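Local coordinates for 3-oxo-tetronate kinase (Cupriavidus necator, PDB 5DMH), which catalyses the ATP-dependent phosphorylation of 3-oxo-tetronate to 3-oxo-tetronate 4-phosphate, as a member of the four-carbon acid sugar kinase family, at residues D77-A82 with L101-A106; A48-R53 with I258-P263; N54-V59 with G270-R275; V91-Q96 with G129-A134. One frame throughout, in Å; residues are numbered along the deposited sequence.

Interaction 1: D77-A82 with L101-A106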
loop_
_atom_site.group_PDB
_atom_site.type_symbol
_atom_site.label_atom_id
_atom_site.label_comp_id
_atom_site.label_asym_id
_atom_site.label_seq_id
_atom_site.Cartn_x
_atom_site.Cartn_y
_atom_site.Cartn_z
ATOM N N ASP A 77 -17.611 -5.574 6.905
ATOM C CA ASP A 77 -18.132 -4.239 6.593
ATOM C C ASP A 77 -17.378 -3.637 5.411
ATOM O O ASP A 77 -17.945 -2.867 4.622
ATOM C CB ASP A 77 -18.006 -3.307 7.795
ATOM C CG ASP A 77 -18.668 -3.870 9.038
ATOM O OD1 ASP A 77 -19.832 -4.320 8.953
ATOM O OD2 ASP A 77 -18.030 -3.839 10.112
ATOM N N ALA A 78 -16.093 -3.974 5.295
ATOM C CA ALA A 78 -15.258 -3.438 4.229
ATOM C C ALA A 78 -14.442 -4.543 3.634
ATOM O O ALA A 78 -14.050 -5.459 4.345
ATOM C CB ALA A 78 -14.312 -2.336 4.753
ATOM N N LEU A 79 -14.196 -4.454 2.331
ATOM C CA LEU A 79 -13.383 -5.427 1.614
ATOM C C LEU A 79 -12.272 -4.667 0.933
ATOM O O LEU A 79 -12.535 -3.635 0.300
ATOM C CB LEU A 79 -14.240 -6.130 0.556
ATOM C CG LEU A 79 -15.415 -6.973 1.064
ATOM C CD1 LEU A 79 -16.279 -7.413 -0.099
ATOM C CD2 LEU A 79 -14.904 -8.169 1.801
ATOM N N VAL A 80 -11.039 -5.145 1.073
ATOM C CA VAL A 80 -9.881 -4.527 0.432
ATOM C C VAL A 80 -9.213 -5.520 -0.509
ATOM O O VAL A 80 -8.634 -6.511 -0.065
ATOM C CB VAL A 80 -8.809 -4.043 1.451
ATOM C CG1 VAL A 80 -7.599 -3.440 0.702
ATOM C CG2 VAL A 80 -9.391 -2.992 2.415
ATOM N N VAL A 81 -9.310 -5.247 -1.806
ATOM C CA VAL A 81 -8.660 -6.068 -2.815
ATOM C C VAL A 81 -7.229 -5.584 -3.085
ATOM O O VAL A 81 -7.005 -4.479 -3.572
ATOM C CB VAL A 81 -9.487 -6.091 -4.135
ATOM C CG1 VAL A 81 -8.766 -6.923 -5.203
ATOM C CG2 VAL A 81 -10.898 -6.601 -3.881
ATOM N N ALA A 82 -6.252 -6.434 -2.770
ATOM C CA ALA A 82 -4.863 -6.160 -3.037
ATOM C C ALA A 82 -4.456 -6.545 -4.468
ATOM O O ALA A 82 -4.589 -7.706 -4.881
ATOM C CB ALA A 82 -4.012 -6.920 -2.035
ATOM N N LEU A 101 -13.457 -3.978 -9.278
ATOM C CA LEU A 101 -14.608 -3.118 -9.010
ATOM C C LEU A 101 -15.904 -3.900 -9.161
ATOM O O LEU A 101 -16.821 -3.813 -8.335
ATOM C CB LEU A 101 -14.628 -1.943 -9.964
ATOM C CG LEU A 101 -15.889 -1.083 -9.939
ATOM C CD1 LEU A 101 -15.993 -0.266 -8.656
ATOM C CD2 LEU A 101 -15.905 -0.150 -11.131
ATOM N N GLN A 102 -15.997 -4.646 -10.247
ATOM C CA GLN A 102 -17.203 -5.421 -10.496
ATOM C C GLN A 102 -17.392 -6.443 -9.388
ATOM O O GLN A 102 -18.513 -6.621 -8.887
ATOM C CB GLN A 102 -17.134 -6.099 -11.863
ATOM C CG GLN A 102 -18.189 -7.168 -12.080
ATOM C CD GLN A 102 -19.590 -6.653 -11.954
ATOM O OE1 GLN A 102 -19.859 -5.446 -12.088
ATOM N NE2 GLN A 102 -20.516 -7.571 -11.693
ATOM N N TRP A 103 -16.308 -7.115 -8.984
ATOM C CA TRP A 103 -16.418 -8.112 -7.914
ATOM C C TRP A 103 -16.964 -7.458 -6.633
ATOM O O TRP A 103 -17.862 -7.995 -5.957
ATOM C CB TRP A 103 -15.071 -8.821 -7.675
ATOM C CG TRP A 103 -15.155 -9.878 -6.622
ATOM C CD1 TRP A 103 -15.609 -11.165 -6.763
ATOM C CD2 TRP A 103 -14.806 -9.723 -5.245
ATOM N NE1 TRP A 103 -15.560 -11.814 -5.558
ATOM C CE2 TRP A 103 -15.066 -10.954 -4.608
ATOM C CE3 TRP A 103 -14.296 -8.664 -4.495
ATOM C CZ2 TRP A 103 -14.820 -11.158 -3.244
ATOM C CZ3 TRP A 103 -14.050 -8.856 -3.146
ATOM C CH2 TRP A 103 -14.310 -10.096 -2.529
ATOM N N LEU A 104 -16.437 -6.285 -6.318
ATOM C CA LEU A 104 -16.851 -5.552 -5.123
ATOM C C LEU A 104 -18.313 -5.140 -5.195
ATOM O O LEU A 104 -19.049 -5.285 -4.221
ATOM C CB LEU A 104 -15.963 -4.326 -4.938
ATOM C CG LEU A 104 -14.536 -4.651 -4.492
ATOM C CD1 LEU A 104 -13.709 -3.388 -4.599
ATOM C CD2 LEU A 104 -14.479 -5.212 -3.062
ATOM N N ARG A 105 -18.751 -4.676 -6.363
ATOM C CA ARG A 105 -20.141 -4.277 -6.541
ATOM C C ARG A 105 -21.060 -5.470 -6.324
ATOM O O ARG A 105 -22.091 -5.375 -5.661
ATOM C CB ARG A 105 -20.366 -3.714 -7.945
ATOM C CG ARG A 105 -19.546 -2.533 -8.321
ATOM C CD ARG A 105 -19.766 -2.146 -9.767
ATOM N NE ARG A 105 -20.804 -1.136 -9.855
ATOM C CZ ARG A 105 -20.963 -0.291 -10.862
ATOM N NH1 ARG A 105 -20.148 -0.302 -11.918
ATOM N NH2 ARG A 105 -21.927 0.600 -10.780
ATOM N N ALA A 106 -20.661 -6.599 -6.885
ATOM C CA ALA A 106 -21.422 -7.841 -6.780
ATOM C C ALA A 106 -21.527 -8.363 -5.356
ATOM O O ALA A 106 -22.464 -9.091 -5.052
ATOM C CB ALA A 106 -20.798 -8.877 -7.654
#

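Interaction 2: A48-R53 with I258-P263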
loop_
_atom_site.group_PDB
_atom_site.type_symbol
_atom_site.label_atom_id
_atom_site.label_comp_id
_atom_site.label_asym_id
_atom_site.label_seq_id
_atom_site.Cartn_x
_atom_site.Cartn_y
_atom_site.Cartn_z
ATOM N N ALA A 48 -6.588 -1.279 5.304
ATOM C CA ALA A 48 -7.397 -2.130 6.135
ATOM C C ALA A 48 -7.145 -1.817 7.618
ATOM O O ALA A 48 -8.065 -1.811 8.409
ATOM C CB ALA A 48 -7.159 -3.607 5.833
ATOM N N ASN A 49 -5.904 -1.545 7.979
ATOM C CA ASN A 49 -5.596 -1.171 9.362
ATOM C C ASN A 49 -6.402 0.056 9.811
ATOM O O ASN A 49 -6.993 0.070 10.889
ATOM C CB ASN A 49 -4.093 -0.899 9.483
ATOM C CG ASN A 49 -3.667 -0.474 10.889
ATOM O OD1 ASN A 49 -3.834 -1.206 11.871
ATOM N ND2 ASN A 49 -3.119 0.729 10.981
ATOM N N THR A 50 -6.387 1.094 8.984
ATOM C CA THR A 50 -7.141 2.303 9.264
ATOM C C THR A 50 -8.630 2.044 9.365
ATOM O O THR A 50 -9.290 2.563 10.273
ATOM C CB THR A 50 -6.841 3.406 8.219
ATOM O OG1 THR A 50 -5.538 3.934 8.510
ATOM C CG2 THR A 50 -7.875 4.526 8.322
ATOM N N LEU A 51 -9.168 1.219 8.472
ATOM C CA LEU A 51 -10.586 0.883 8.555
ATOM C C LEU A 51 -10.938 0.095 9.825
ATOM O O LEU A 51 -11.922 0.411 10.495
ATOM C CB LEU A 51 -11.017 0.117 7.309
ATOM C CG LEU A 51 -11.003 0.971 6.049
ATOM C CD1 LEU A 51 -11.171 0.061 4.837
ATOM C CD2 LEU A 51 -12.078 2.024 6.098
ATOM N N VAL A 52 -10.132 -0.917 10.167
ATOM C CA VAL A 52 -10.385 -1.700 11.369
ATOM C C VAL A 52 -10.306 -0.823 12.609
ATOM O O VAL A 52 -11.149 -0.904 13.491
ATOM C CB VAL A 52 -9.387 -2.874 11.483
ATOM C CG1 VAL A 52 -9.422 -3.498 12.876
ATOM C CG2 VAL A 52 -9.672 -3.894 10.380
ATOM N N ARG A 53 -9.295 0.036 12.658
ATOM C CA ARG A 53 -9.094 0.891 13.823
ATOM C C ARG A 53 -10.195 1.918 13.988
ATOM O O ARG A 53 -10.359 2.474 15.075
ATOM C CB ARG A 53 -7.738 1.588 13.754
ATOM C CG ARG A 53 -6.573 0.662 14.169
ATOM C CD ARG A 53 -5.255 1.174 13.652
ATOM N NE ARG A 53 -4.784 2.423 14.276
ATOM C CZ ARG A 53 -4.132 2.504 15.439
ATOM N NH1 ARG A 53 -3.903 1.436 16.190
ATOM N NH2 ARG A 53 -3.710 3.679 15.861
ATOM N N ILE A 258 -7.215 9.174 3.882
ATOM C CA ILE A 258 -8.509 9.664 3.397
ATOM C C ILE A 258 -9.665 8.754 3.850
ATOM O O ILE A 258 -10.838 9.148 3.793
ATOM C CB ILE A 258 -8.506 9.863 1.879
ATOM C CG1 ILE A 258 -9.704 10.702 1.437
ATOM C CG2 ILE A 258 -8.555 8.530 1.125
ATOM C CD1 ILE A 258 -9.790 12.087 2.114
ATOM N N ALA A 259 -9.340 7.540 4.294
ATOM C CA ALA A 259 -10.361 6.595 4.784
ATOM C C ALA A 259 -10.740 6.810 6.234
ATOM O O ALA A 259 -11.730 6.229 6.711
ATOM C CB ALA A 259 -9.903 5.159 4.601
ATOM N N LEU A 260 -9.952 7.617 6.948
ATOM C CA LEU A 260 -10.153 7.809 8.386
ATOM C C LEU A 260 -11.610 8.029 8.776
ATOM O O LEU A 260 -12.112 7.446 9.756
ATOM C CB LEU A 260 -9.313 9.004 8.864
ATOM C CG LEU A 260 -7.834 8.694 9.063
ATOM C CD1 LEU A 260 -7.078 9.978 9.363
ATOM C CD2 LEU A 260 -7.618 7.711 10.204
ATOM N N GLY A 261 -12.285 8.908 8.033
ATOM C CA GLY A 261 -13.625 9.324 8.369
ATOM C C GLY A 261 -14.756 8.549 7.702
ATOM O O GLY A 261 -15.925 8.895 7.888
ATOM N N LEU A 262 -14.431 7.530 6.906
ATOM C CA LEU A 262 -15.487 6.859 6.133
ATOM C C LEU A 262 -16.378 5.992 7.025
ATOM O O LEU A 262 -17.597 5.978 6.869
ATOM C CB LEU A 262 -14.890 6.088 4.957
ATOM C CG LEU A 262 -14.104 6.985 3.989
ATOM C CD1 LEU A 262 -13.519 6.181 2.844
ATOM C CD2 LEU A 262 -14.947 8.144 3.477
ATOM N N PRO A 263 -15.787 5.274 7.988
ATOM C CA PRO A 263 -16.670 4.512 8.888
ATOM C C PRO A 263 -17.677 5.378 9.615
ATOM O O PRO A 263 -18.833 4.996 9.778
ATOM C CB PRO A 263 -15.680 3.882 9.877
ATOM C CG PRO A 263 -14.445 3.726 9.091
ATOM C CD PRO A 263 -14.369 4.970 8.239
#

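Interaction 3: N54-V59 with G270-R275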
loop_
_atom_site.group_PDB
_atom_site.type_symbol
_atom_site.label_atom_id
_atom_site.label_comp_id
_atom_site.label_asym_id
_atom_site.label_seq_id
_atom_site.Cartn_x
_atom_site.Cartn_y
_atom_site.Cartn_z
ATOM N N ASN A 54 -10.941 2.177 12.914
ATOM C CA ASN A 54 -12.036 3.132 12.970
ATOM C C ASN A 54 -13.404 2.478 12.886
ATOM O O ASN A 54 -14.395 3.151 12.643
ATOM C CB ASN A 54 -11.885 4.222 11.906
ATOM C CG ASN A 54 -10.827 5.228 12.276
ATOM O OD1 ASN A 54 -11.107 6.246 12.936
ATOM N ND2 ASN A 54 -9.598 4.944 11.879
ATOM N N GLY A 55 -13.446 1.167 13.126
ATOM C CA GLY A 55 -14.685 0.493 13.442
ATOM C C GLY A 55 -15.334 -0.279 12.309
ATOM O O GLY A 55 -16.523 -0.556 12.398
HETATM N N MSE A 56 -14.597 -0.621 11.248
HETATM C CA MSE A 56 -15.184 -1.460 10.191
HETATM C C MSE A 56 -14.475 -2.809 10.118
HETATM O O MSE A 56 -13.269 -2.858 9.953
HETATM C CB MSE A 56 -15.127 -0.778 8.825
HETATM C CG MSE A 56 -16.130 0.333 8.631
HETATM SE SE MSE A 56 -16.023 1.056 6.781
HETATM C CE MSE A 56 -17.559 0.119 6.006
ATOM N N ARG A 57 -15.221 -3.894 10.321
ATOM C CA ARG A 57 -14.653 -5.223 10.144
ATOM C C ARG A 57 -14.201 -5.309 8.687
ATOM O O ARG A 57 -14.961 -5.003 7.779
ATOM C CB ARG A 57 -15.672 -6.303 10.455
ATOM C CG ARG A 57 -15.991 -6.378 11.924
ATOM C CD ARG A 57 -17.071 -7.373 12.235
ATOM N NE ARG A 57 -17.251 -7.470 13.678
ATOM C CZ ARG A 57 -18.250 -8.111 14.272
ATOM N NH1 ARG A 57 -19.180 -8.718 13.549
ATOM N NH2 ARG A 57 -18.319 -8.134 15.594
ATOM N N THR A 58 -12.948 -5.693 8.477
ATOM C CA THR A 58 -12.365 -5.657 7.148
ATOM C C THR A 58 -11.698 -6.962 6.799
ATOM O O THR A 58 -11.039 -7.551 7.637
ATOM C CB THR A 58 -11.340 -4.524 7.049
ATOM O OG1 THR A 58 -11.984 -3.274 7.303
ATOM C CG2 THR A 58 -10.692 -4.461 5.657
ATOM N N VAL A 59 -11.901 -7.418 5.562
ATOM C CA VAL A 59 -11.158 -8.551 5.023
ATOM C C VAL A 59 -10.341 -8.106 3.808
ATOM O O VAL A 59 -10.836 -7.392 2.933
ATOM C CB VAL A 59 -12.093 -9.716 4.641
ATOM C CG1 VAL A 59 -11.340 -10.762 3.805
ATOM C CG2 VAL A 59 -12.694 -10.354 5.902
ATOM N N GLY A 270 -26.724 5.262 9.811
ATOM C CA GLY A 270 -27.482 4.169 10.404
ATOM C C GLY A 270 -27.181 2.844 9.721
ATOM O O GLY A 270 -27.886 1.857 9.932
ATOM N N LEU A 271 -26.133 2.826 8.905
ATOM C CA LEU A 271 -25.817 1.662 8.084
ATOM C C LEU A 271 -24.820 0.723 8.735
ATOM O O LEU A 271 -24.761 -0.442 8.379
ATOM C CB LEU A 271 -25.264 2.099 6.719
ATOM C CG LEU A 271 -26.234 2.896 5.847
ATOM C CD1 LEU A 271 -25.530 3.346 4.568
ATOM C CD2 LEU A 271 -27.488 2.098 5.522
ATOM N N LEU A 272 -24.042 1.230 9.680
ATOM C CA LEU A 272 -23.006 0.445 10.333
ATOM C C LEU A 272 -23.123 0.621 11.839
ATOM O O LEU A 272 -23.085 1.745 12.332
ATOM C CB LEU A 272 -21.640 0.949 9.885
ATOM C CG LEU A 272 -20.411 0.348 10.557
ATOM C CD1 LEU A 272 -20.222 -1.131 10.134
ATOM C CD2 LEU A 272 -19.194 1.190 10.222
ATOM N N PRO A 273 -23.279 -0.480 12.579
ATOM C CA PRO A 273 -23.321 -0.317 14.034
ATOM C C PRO A 273 -21.949 0.097 14.533
ATOM O O PRO A 273 -20.986 -0.018 13.781
ATOM C CB PRO A 273 -23.667 -1.722 14.533
ATOM C CG PRO A 273 -23.167 -2.640 13.468
ATOM C CD PRO A 273 -23.366 -1.896 12.173
ATOM N N GLN A 274 -21.858 0.571 15.771
ATOM C CA GLN A 274 -20.560 0.846 16.374
ATOM C C GLN A 274 -19.956 -0.483 16.823
ATOM O O GLN A 274 -20.525 -1.168 17.662
ATOM C CB GLN A 274 -20.715 1.806 17.557
ATOM C CG GLN A 274 -19.434 2.031 18.364
ATOM C CD GLN A 274 -18.330 2.705 17.557
ATOM O OE1 GLN A 274 -17.332 2.071 17.194
ATOM N NE2 GLN A 274 -18.502 3.993 17.279
ATOM N N ARG A 275 -18.814 -0.848 16.245
ATOM C CA ARG A 275 -18.183 -2.147 16.502
ATOM C C ARG A 275 -17.414 -2.148 17.813
ATOM O O ARG A 275 -16.497 -1.351 17.997
ATOM C CB ARG A 275 -17.228 -2.511 15.360
ATOM C CG ARG A 275 -17.912 -2.731 14.012
ATOM C CD ARG A 275 -18.624 -4.054 13.975
ATOM N NE ARG A 275 -19.318 -4.285 12.710
ATOM C CZ ARG A 275 -20.477 -4.935 12.589
ATOM N NH1 ARG A 275 -21.107 -5.417 13.660
ATOM N NH2 ARG A 275 -21.022 -5.099 11.391
HETATM O O HOH W 1 -18.330 0.834 13.780
#

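Interaction 4: V91-Q96 with G129-A134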
loop_
_atom_site.group_PDB
_atom_site.type_symbol
_atom_site.label_atom_id
_atom_site.label_comp_id
_atom_site.label_asym_id
_atom_site.label_seq_id
_atom_site.Cartn_x
_atom_site.Cartn_y
_atom_site.Cartn_z
ATOM N N VAL A 91 -2.873 -0.195 -19.198
ATOM C CA VAL A 91 -3.996 -0.996 -19.695
ATOM C C VAL A 91 -4.269 -2.197 -18.785
ATOM O O VAL A 91 -5.419 -2.570 -18.565
ATOM C CB VAL A 91 -3.784 -1.448 -21.159
ATOM C CG1 VAL A 91 -2.644 -2.442 -21.277
ATOM C CG2 VAL A 91 -5.067 -2.028 -21.721
ATOM N N GLU A 92 -3.212 -2.778 -18.236
ATOM C CA GLU A 92 -3.355 -3.928 -17.349
ATOM C C GLU A 92 -3.835 -3.523 -15.959
ATOM O O GLU A 92 -4.647 -4.215 -15.347
ATOM C CB GLU A 92 -2.047 -4.712 -17.244
ATOM C CG GLU A 92 -1.594 -5.384 -18.518
ATOM C CD GLU A 92 -0.253 -6.099 -18.339
ATOM O OE1 GLU A 92 -0.070 -6.754 -17.296
ATOM O OE2 GLU A 92 0.620 -5.971 -19.231
ATOM N N ALA A 93 -3.331 -2.401 -15.464
ATOM C CA ALA A 93 -3.792 -1.851 -14.204
ATOM C C ALA A 93 -5.275 -1.533 -14.270
ATOM O O ALA A 93 -6.018 -1.826 -13.322
ATOM C CB ALA A 93 -2.994 -0.604 -13.830
ATOM N N VAL A 94 -5.694 -0.908 -15.363
ATOM C CA VAL A 94 -7.111 -0.598 -15.547
ATOM C C VAL A 94 -7.922 -1.890 -15.585
ATOM O O VAL A 94 -8.948 -2.021 -14.916
ATOM C CB VAL A 94 -7.345 0.255 -16.810
ATOM C CG1 VAL A 94 -8.848 0.317 -17.144
ATOM C CG2 VAL A 94 -6.739 1.675 -16.615
ATOM N N ALA A 95 -7.452 -2.866 -16.343
ATOM C CA ALA A 95 -8.234 -4.094 -16.507
ATOM C C ALA A 95 -8.391 -4.808 -15.164
ATOM O O ALA A 95 -9.487 -5.220 -14.791
ATOM C CB ALA A 95 -7.599 -4.997 -17.521
ATOM N N GLN A 96 -7.288 -4.951 -14.429
ATOM C CA GLN A 96 -7.361 -5.532 -13.103
ATOM C C GLN A 96 -8.240 -4.745 -12.146
ATOM O O GLN A 96 -8.929 -5.338 -11.306
ATOM C CB GLN A 96 -5.961 -5.681 -12.487
ATOM C CG GLN A 96 -5.028 -6.572 -13.260
ATOM C CD GLN A 96 -3.737 -6.782 -12.504
ATOM O OE1 GLN A 96 -3.658 -6.492 -11.314
ATOM N NE2 GLN A 96 -2.720 -7.275 -13.190
ATOM N N GLY A 129 -3.849 8.125 -12.496
ATOM C CA GLY A 129 -4.786 8.745 -13.415
ATOM C C GLY A 129 -5.627 7.758 -14.224
ATOM O O GLY A 129 -6.854 7.864 -14.253
ATOM N N PRO A 130 -4.972 6.820 -14.920
ATOM C CA PRO A 130 -5.760 5.911 -15.767
ATOM C C PRO A 130 -6.741 5.068 -14.967
ATOM O O PRO A 130 -7.900 4.933 -15.397
ATOM C CB PRO A 130 -4.693 5.039 -16.425
ATOM C CG PRO A 130 -3.515 5.951 -16.541
ATOM C CD PRO A 130 -3.548 6.790 -15.290
ATOM N N VAL A 131 -6.334 4.600 -13.801
ATOM C CA VAL A 131 -7.219 3.770 -12.974
ATOM C C VAL A 131 -8.385 4.580 -12.377
ATOM O O VAL A 131 -9.545 4.170 -12.484
ATOM C CB VAL A 131 -6.464 2.994 -11.885
ATOM C CG1 VAL A 131 -7.422 2.382 -10.907
ATOM C CG2 VAL A 131 -5.606 1.885 -12.509
ATOM N N ALA A 132 -8.098 5.733 -11.783
ATOM C CA ALA A 132 -9.155 6.551 -11.222
ATOM C C ALA A 132 -10.164 6.908 -12.297
ATOM O O ALA A 132 -11.390 6.856 -12.078
ATOM C CB ALA A 132 -8.600 7.811 -10.565
ATOM N N GLU A 133 -9.680 7.327 -13.459
ATOM C CA GLU A 133 -10.612 7.758 -14.501
ATOM C C GLU A 133 -11.454 6.592 -15.005
ATOM O O GLU A 133 -12.650 6.766 -15.288
ATOM C CB GLU A 133 -9.884 8.438 -15.674
ATOM C CG GLU A 133 -9.381 9.805 -15.323
ATOM C CD GLU A 133 -8.728 10.549 -16.478
ATOM O OE1 GLU A 133 -8.095 9.927 -17.349
ATOM O OE2 GLU A 133 -8.845 11.780 -16.502
ATOM N N ALA A 134 -10.853 5.407 -15.081
ATOM C CA ALA A 134 -11.572 4.233 -15.554
ATOM C C ALA A 134 -12.654 3.847 -14.545
ATOM O O ALA A 134 -13.742 3.415 -14.922
ATOM C CB ALA A 134 -10.625 3.058 -15.784
#

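Interaction 1: D77-A82 with L101-A106
L79 and V81 of the strand reach L104 and W103 of the helix, and everything that passes between them is apolar. The aliphatic part centres on one methyl group. L104 CD2 lies 3.7 Å from L79 CB, the two leucines running alongside each other in opposite directions, and the same L104 CD2 is 3.9 Å from V81 CG2. It thus touches two residues on one face of the strand. With chi1 at -72°, L104 CG stands beside its backbone N, and the branched end of the side chain comes nearer to the strand than its first bond would suggest.

The contact belongs to the sugar-binding N-terminal domain, where parallel strands carry helices on both faces. Strand 78-82 and helix 101-106 run nearly antiparallel, at 162°, with their axes 10.0 Å apart at closest approach. L79 and V81 turn to this helix, while A78 and V80 turn to helix 41-53 on the other face. Branched aliphatic residues suit positions 79 and 81 because both are buried against W103 and L104.

The aromatic part comes from W103. Its CB points toward the strand and its CG lies anti to the backbone N (chi1 -178°), which carries the six-membered ring inward. W103 CZ3 is 3.9 Å from V81 CG2 and 4.0 Å from L79 CD1, and the side chain of L79 crosses that of W103 at about a right angle. A broad, partly exposed indole can touch two strand residues at once with its six-membered ring and still reach P65 in a loop.

Interaction 2: A48-R53 with I258-P263
T50 and L51, in the last turns of helix 41-53, face a bend of chain at A259 and L260; the closest CA pairs are T50 with L260 at 6.3 Å and L51 with A259 at 6.8 Å. The bend is a type I beta turn from A259 to L262, closed by a bond of 3.0 Å from L262 N to A259 O. It leads from a 3-10 segment into helix 262-268, so that a helix on the sheet of the N-terminal domain is packed against a corner of chain more than 200 residues later.

The small methyl of A259, pointing toward the helix, lets the turn come in closely. P263 suits the first turn of its helix, where a backbone N-H has no carbonyl to bond within that helix, and its ring offers a compact apolar surface. T50 points toward the turn, its CG2 anti to the backbone N (chi1 -75°, measured to OG1). The side chains of T50 and L260 cross at about a right angle, T50 CG2 lying 3.7 Å from L260 CD2. L51 reaches A259 and P263 with a single branch: L51 CD2 is 4.1 Å from A259 CB and 4.2 Å from P263 CG.

Interaction 3: N54-V59 with G270-R275
A Schellman motif ends helix 41-53 at G55, and the loop 270-275 packs against the chain as it leaves that motif for strand 58-62. G55, with a positive phi of 101°, is the C-prime residue: M56 N bonds back to L51 O, and G55 N to V52 O. At these backbone angles a CB would be jammed against the carbonyl O of N54 and would point at the loop, so glycine suits the place. The turn presents G55 O to the loop, where a water donates to it at 2.7 Å. The same water donates to P273 O at 2.8 Å and accepts from R275 N at 3.0 Å, so it joins two backbones that do not bond directly. Beside it, L272 CD2 rests 3.6 Å from CG of the selenomethionine M56, an apolar pair on the buried side.

On the exposed side two arginines stack. R57 extends its chain from CG to NE, while R275 bends at chi2 (-75°), which brings the guanidinium planes to within 7° of parallel, with centres 4.2 Å apart and displaced from each other. R57 NH1 and R275 NH1 are 3.8 Å apart. The opposite face of the R275 guanidinium is covered near its rim by P273 CG, 3.4 Å above the plane, so this group is sandwiched.

The like charges are made tolerable, probably, by D77: its OD1 forms a salt bridge with R275 NH2, and its OD2 accepts from the backbone N of R57. One carboxylate thereby ties the guanidinium of R275 to the backbone of R57, which would limit the rotation of that guanidinium and probably offsets part of the positive charge.

Interaction 4: V91-Q96 with G129-A134
This is a helix-helix packing contact between A93 and V94 of helix 90-106 and P130, V131 and A134 of helix 128-139, on the layer beside the strands of the N-terminal domain. The two axes approach to 8.8 Å and run in the same general direction, at a signed crossing angle of -35°. Such close spacing suits small and beta-branched residues.

V94 has the largest share of the contact, with both methyls at work. Its CG1, anti to the backbone N (chi1 168°), meets A134 CB at 3.5 Å, a close approach that the small alanine allows. V94 CG2 lies 3.9 Å from P130 CB and also lies on the backbone, 3.7 Å from P130 O. From the other helix V131 answers with one methyl: V131 CG2 is 3.8 Å from A93 CB and equally far from A93 O. V131 thus packs on both the side chain and the backbone of A93.

The side chain of A93 is about 10 Å from that of E394, inferred to bind ATP. Beneath the pair, V131 rests on F114 of strand 111-115 while A132 touches both F114 and M228 of strand 228-231; beyond, E133 accepts bonds from the backbone N atoms of K196 and N197, after helix 187-193.

Overall arrangement
From the N terminus, the end of helix 41-53 comes first: interaction 2 joins it to 258-263, closing a loop of 204 residues. Directly after it, 54-59 pairs with 270-275 in interaction 3, so the two long loops cross and together fasten helix 41-53 and the turn after it to the chain around helix 262-268. Interactions 1 and 4 fall within both. They cross each other, because helix 90-106 supplies its C-terminal end to strand 78-82 and its N-terminal part to helix 128-139. Interaction 1 touches its neighbours: A78 and V80 meet helix 41-53 of interaction 2, and D77 meets interaction 3. Interaction 4 touches none of the other three and lies nearer the nucleotide side.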